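Local coordinates for protein uncharacterized esterase YxiM (Bacillus subtilis, PDB 2O14) that is of uncharacterized function but belongs to the GDSL lipolytic enzyme family and probably acts as an ester hydrolase, at residues Y311-L315 and N316-S320; Q357-R361 and Q362-G366. One frame throughout, in Å; residues are numbered along the deposited sequence.

Interaction 1 (Y311-L315 and N316-S320); sequences YLIDL and NVLSS
The carboxylate of Asp314 is covered on one face by Val317, whose CG2 methyl lies 3.6 Å from Asp314 OD1 and 3.7 Å from Asp314 OD2. This is a strand-to-helix turn. Strand 311-313, at the border of the parallel sheet, runs into helix 315-326 through Asp314, the N-cap residue and the centre of an inverse gamma turn. The two carboxylate oxygens find their partners outside the turn. OD2 forms a salt bridge with Arg298, and OD1 bonds to the hydroxyl of Thr276. The same hydroxyl also meets Asn316 N, so Thr276 helps to hold the helix start. Without the carboxylate, as with an alanine here, Arg298 would probably lose its salt-bridge partner and the Thr276 hydroxyl one of its bonds.

The backbone oxygen of Asp314 opens the helical bonding. Leu318 N reaches Asp314 O over 3.0 Å in a nearly straight bond, 176° at the hydrogen and in the carbonyl plane. Val317 N adds a weak bond to the same oxygen. Leu318 CG packs 3.5 Å from Asp314 O, and Leu318 CD1 lies 4.3 Å from Ile313 CG2.

Leu315 O takes two donors from Ser319. Ser319 N donates to Leu315 O at 2.8 Å. With chi1 at 66°, the hydroxyl folds back over its own backbone, and Ser319 OG donates to Leu315 O at 2.6 Å.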
loop_
_atom_site.group_PDB
_atom_site.type_symbol
_atom_site.label_atom_id
_atom_site.label_comp_id
_atom_site.label_asym_id
_atom_site.label_seq_id
_atom_site.Cartn_x
_atom_site.Cartn_y
_atom_site.Cartn_z
ATOM N N TYR A 311 -19.129 -4.889 6.172
ATOM C CA TYR A 311 -18.730 -6.194 6.680
ATOM C C TYR A 311 -17.799 -5.877 7.845
ATOM O O TYR A 311 -17.220 -4.787 7.900
ATOM C CB TYR A 311 -17.993 -6.992 5.605
ATOM C CG TYR A 311 -18.896 -7.506 4.509
ATOM C CD1 TYR A 311 -19.851 -8.489 4.768
ATOM C CD2 TYR A 311 -18.811 -7.000 3.216
ATOM C CE1 TYR A 311 -20.699 -8.955 3.762
ATOM C CE2 TYR A 311 -19.654 -7.456 2.202
ATOM C CZ TYR A 311 -20.594 -8.431 2.481
ATOM O OH TYR A 311 -21.427 -8.881 1.482
ATOM N N LEU A 312 -17.651 -6.811 8.775
ATOM C CA LEU A 312 -16.807 -6.574 9.940
ATOM C C LEU A 312 -16.012 -7.785 10.401
ATOM O O LEU A 312 -16.566 -8.874 10.598
ATOM C CB LEU A 312 -17.664 -6.078 11.114
ATOM C CG LEU A 312 -16.948 -5.892 12.456
ATOM C CD1 LEU A 312 -16.069 -4.652 12.398
ATOM C CD2 LEU A 312 -17.977 -5.757 13.577
ATOM N N ILE A 313 -14.708 -7.579 10.571
ATOM C CA ILE A 313 -13.807 -8.614 11.058
ATOM C C ILE A 313 -13.359 -8.080 12.409
ATOM O O ILE A 313 -12.655 -7.070 12.471
ATOM C CB ILE A 313 -12.552 -8.769 10.172
ATOM C CG1 ILE A 313 -12.947 -9.107 8.735
ATOM C CG2 ILE A 313 -11.657 -9.866 10.735
ATOM C CD1 ILE A 313 -13.655 -10.428 8.588
ATOM N N ASP A 314 -13.779 -8.732 13.488
ATOM C CA ASP A 314 -13.393 -8.278 14.822
ATOM C C ASP A 314 -12.039 -8.885 15.152
ATOM O O ASP A 314 -11.907 -9.670 16.095
ATOM C CB ASP A 314 -14.421 -8.720 15.864
ATOM C CG ASP A 314 -14.459 -7.802 17.069
ATOM O OD1 ASP A 314 -13.423 -7.172 17.379
ATOM O OD2 ASP A 314 -15.525 -7.716 17.712
ATOM N N LEU A 315 -11.031 -8.515 14.371
ATOM C CA LEU A 315 -9.689 -9.044 14.565
ATOM C C LEU A 315 -9.176 -8.828 15.988
ATOM O O LEU A 315 -8.339 -9.587 16.474
ATOM C CB LEU A 315 -8.735 -8.409 13.554
ATOM C CG LEU A 315 -7.419 -9.140 13.291
ATOM C CD1 LEU A 315 -7.700 -10.594 12.939
ATOM C CD2 LEU A 315 -6.676 -8.442 12.152
ATOM N N ASN A 316 -9.682 -7.798 16.657
ATOM C CA ASN A 316 -9.268 -7.513 18.027
ATOM C C ASN A 316 -9.556 -8.731 18.913
ATOM O O ASN A 316 -8.683 -9.210 19.646
ATOM C CB ASN A 316 -10.033 -6.300 18.566
ATOM C CG ASN A 316 -9.572 -5.886 19.958
ATOM O OD1 ASN A 316 -8.623 -5.110 20.115
ATOM N ND2 ASN A 316 -10.240 -6.408 20.976
ATOM N N VAL A 317 -10.789 -9.225 18.834
ATOM C CA VAL A 317 -11.210 -10.372 19.625
ATOM C C VAL A 317 -10.665 -11.690 19.081
ATOM O O VAL A 317 -10.171 -12.526 19.842
ATOM C CB VAL A 317 -12.745 -10.456 19.694
ATOM C CG1 VAL A 317 -13.167 -11.693 20.489
ATOM C CG2 VAL A 317 -13.298 -9.189 20.331
ATOM N N LEU A 318 -10.753 -11.878 17.770
ATOM C CA LEU A 318 -10.258 -13.105 17.166
ATOM C C LEU A 318 -8.771 -13.282 17.446
ATOM O O LEU A 318 -8.330 -14.378 17.785
ATOM C CB LEU A 318 -10.515 -13.106 15.655
ATOM C CG LEU A 318 -11.986 -13.101 15.222
ATOM C CD1 LEU A 318 -12.089 -12.909 13.709
ATOM C CD2 LEU A 318 -12.643 -14.409 15.638
ATOM N N SER A 319 -7.991 -12.211 17.317
ATOM C CA SER A 319 -6.557 -12.317 17.575
ATOM C C SER A 319 -6.283 -12.558 19.056
ATOM O O SER A 319 -5.378 -13.316 19.404
ATOM C CB SER A 319 -5.813 -11.058 17.106
ATOM O OG SER A 319 -6.179 -9.923 17.868
ATOM N N SER A 320 -7.059 -11.916 19.926
ATOM C CA SER A 320 -6.879 -12.104 21.365
ATOM C C SER A 320 -7.143 -13.563 21.735
ATOM O O SER A 320 -6.459 -14.128 22.592
ATOM C CB SER A 320 -7.817 -11.186 22.159
ATOM O OG SER A 320 -7.329 -9.851 22.176
#

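Interaction 2 (Q357-R361 and Q362-G366); sequences QELKR and QGIAG
Leu359 and Ile364 meet methyl to methyl at the tight side of this helix end. Leu359 CD2 and Ile364 CD1 are 3.4 Å apart, closer than usual for two carbons. The turn is a Schellman motif that ends helix 345-361, with Gly363 at positive phi (65°). The apolar pair joins the last helical turn to the residue just beyond the glycine, as is common in this motif. Tyr311 and Ile313 of strand 311-313, together with Tyr233 and Met235 of strand 233-237, pack against it, so it belongs to the buried side of the helix.

Two backbone bonds define the motif. Ile364 N reaches back to Leu359 O at 3.1 Å, nearly in line with the carbonyl. Gly363 N bonds to Lys360 O at 2.9 Å, but it comes from above the carbonyl plane. One helical bond precedes them, from Gln362 N to Glu358 O at 3.1 Å.

The solvent side is looser. Lys360 points away from the turn and is exposed. Gln362 lays its CG over one face of the exposed Arg361 guanidinium, with Gln362 CG 3.8 Å from Arg361 NH2. From this rim a firm salt bridge reaches inward to the buried Glu358, whose carboxylate lies at the guanidinium edge, in the plane of the guanidinium. A bend at chi3 (70°) turns Arg361 side-on to it, one nitrogen to each oxygen. Arg361 NE donates to Glu358 OE1 at 3.0 Å, almost straight at 172°, and Arg361 NH2 donates to the syn side of Glu358 OE2 at 2.7 Å.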
loop_
_atom_site.group_PDB
_atom_site.type_symbol
_atom_site.label_atom_id
_atom_site.label_comp_id
_atom_site.label_asym_id
_atom_site.label_seq_id
_atom_site.Cartn_x
_atom_site.Cartn_y
_atom_site.Cartn_z
ATOM N N GLN A 357 -9.871 -16.294 7.512
ATOM C CA GLN A 357 -10.637 -17.389 8.099
ATOM C C GLN A 357 -12.000 -16.851 8.533
ATOM O O GLN A 357 -13.015 -17.537 8.437
ATOM C CB GLN A 357 -9.894 -17.954 9.313
ATOM C CG GLN A 357 -10.706 -18.933 10.142
ATOM C CD GLN A 357 -9.972 -19.389 11.393
ATOM O OE1 GLN A 357 -8.904 -20.001 11.315
ATOM N NE2 GLN A 357 -10.544 -19.092 12.552
ATOM N N GLU A 358 -12.008 -15.611 9.008
ATOM C CA GLU A 358 -13.230 -14.962 9.458
ATOM C C GLU A 358 -14.120 -14.592 8.269
ATOM O O GLU A 358 -15.346 -14.722 8.337
ATOM C CB GLU A 358 -12.871 -13.714 10.268
ATOM C CG GLU A 358 -14.055 -12.916 10.792
ATOM C CD GLU A 358 -15.010 -13.748 11.624
ATOM O OE1 GLU A 358 -14.593 -14.820 12.119
ATOM O OE2 GLU A 358 -16.173 -13.320 11.790
ATOM N N LEU A 359 -13.501 -14.131 7.185
ATOM C CA LEU A 359 -14.245 -13.753 5.987
ATOM C C LEU A 359 -14.945 -14.980 5.410
ATOM O O LEU A 359 -16.064 -14.894 4.905
ATOM C CB LEU A 359 -13.305 -13.142 4.937
ATOM C CG LEU A 359 -12.720 -11.761 5.258
ATOM C CD1 LEU A 359 -11.615 -11.420 4.271
ATOM C CD2 LEU A 359 -13.816 -10.714 5.211
ATOM N N LYS A 360 -14.281 -16.126 5.499
ATOM C CA LYS A 360 -14.851 -17.365 4.995
ATOM C C LYS A 360 -15.995 -17.830 5.891
ATOM O O LYS A 360 -17.015 -18.321 5.403
ATOM C CB LYS A 360 -13.769 -18.441 4.903
ATOM C CG LYS A 360 -12.685 -18.110 3.888
ATOM C CD LYS A 360 -11.647 -19.217 3.773
ATOM C CE LYS A 360 -10.561 -18.843 2.772
ATOM N NZ LYS A 360 -9.488 -19.872 2.692
ATOM N N ARG A 361 -15.831 -17.664 7.200
ATOM C CA ARG A 361 -16.867 -18.067 8.144
ATOM C C ARG A 361 -18.158 -17.292 7.897
ATOM O O ARG A 361 -19.254 -17.824 8.089
ATOM C CB ARG A 361 -16.409 -17.824 9.582
ATOM C CG ARG A 361 -17.399 -18.314 10.631
ATOM C CD ARG A 361 -17.011 -17.822 12.012
ATOM N NE ARG A 361 -17.211 -16.382 12.140
ATOM C CZ ARG A 361 -18.399 -15.803 12.266
ATOM N NH1 ARG A 361 -19.501 -16.543 12.286
ATOM N NH2 ARG A 361 -18.485 -14.485 12.370
ATOM N N GLN A 362 -18.028 -16.034 7.478
ATOM C CA GLN A 362 -19.196 -15.203 7.210
ATOM C C GLN A 362 -19.724 -15.430 5.798
ATOM O O GLN A 362 -20.760 -14.883 5.422
ATOM C CB GLN A 362 -18.860 -13.721 7.386
ATOM C CG GLN A 362 -18.384 -13.337 8.772
ATOM C CD GLN A 362 -18.365 -11.834 8.974
ATOM O OE1 GLN A 362 -17.774 -11.331 9.930
ATOM N NE2 GLN A 362 -19.025 -11.109 8.078
ATOM N N GLY A 363 -19.003 -16.232 5.021
ATOM C CA GLY A 363 -19.419 -16.514 3.658
ATOM C C GLY A 363 -19.399 -15.293 2.754
ATOM O O GLY A 363 -20.214 -15.175 1.840
ATOM N N ILE A 364 -18.468 -14.379 3.001
ATOM C CA ILE A 364 -18.370 -13.175 2.187
ATOM C C ILE A 364 -17.869 -13.507 0.782
ATOM O O ILE A 364 -16.821 -14.129 0.609
ATOM C CB ILE A 364 -17.452 -12.145 2.860
ATOM C CG1 ILE A 364 -18.113 -11.658 4.156
ATOM C CG2 ILE A 364 -17.189 -10.980 1.920
ATOM C CD1 ILE A 364 -17.246 -10.751 4.987
ATOM N N ALA A 365 -18.643 -13.085 -0.214
ATOM C CA ALA A 365 -18.343 -13.342 -1.621
ATOM C C ALA A 365 -16.886 -13.149 -2.034
ATOM O O ALA A 365 -16.318 -12.071 -1.866
ATOM C CB ALA A 365 -19.245 -12.482 -2.499
ATOM N N GLY A 366 -16.298 -14.204 -2.590
ATOM C CA GLY A 366 -14.920 -14.142 -3.038
ATOM C C GLY A 366 -13.930 -14.836 -2.126
ATOM O O GLY A 366 -12.808 -15.135 -2.536
#

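From the N terminus, interaction 1 comes first. It joins the end of strand 311-313 to the start of helix 315-326. Interaction 2 follows in series at the far end of helix 345-361, near the C terminus. Each is a local turn within continuous chain, so they neither nest nor cross, and neither closes a long loop. Their centres are about 13 Å apart, and their residues touch. Ile313 CD1 lies 3.3 Å from Glu358 CG and 3.4 Å from Leu359 CD2. Tyr311 CD1 lies 3.5 Å from Ile364 CD1. Together these contacts pack the C-terminal helix and its exit against the border strand of the parallel sheet.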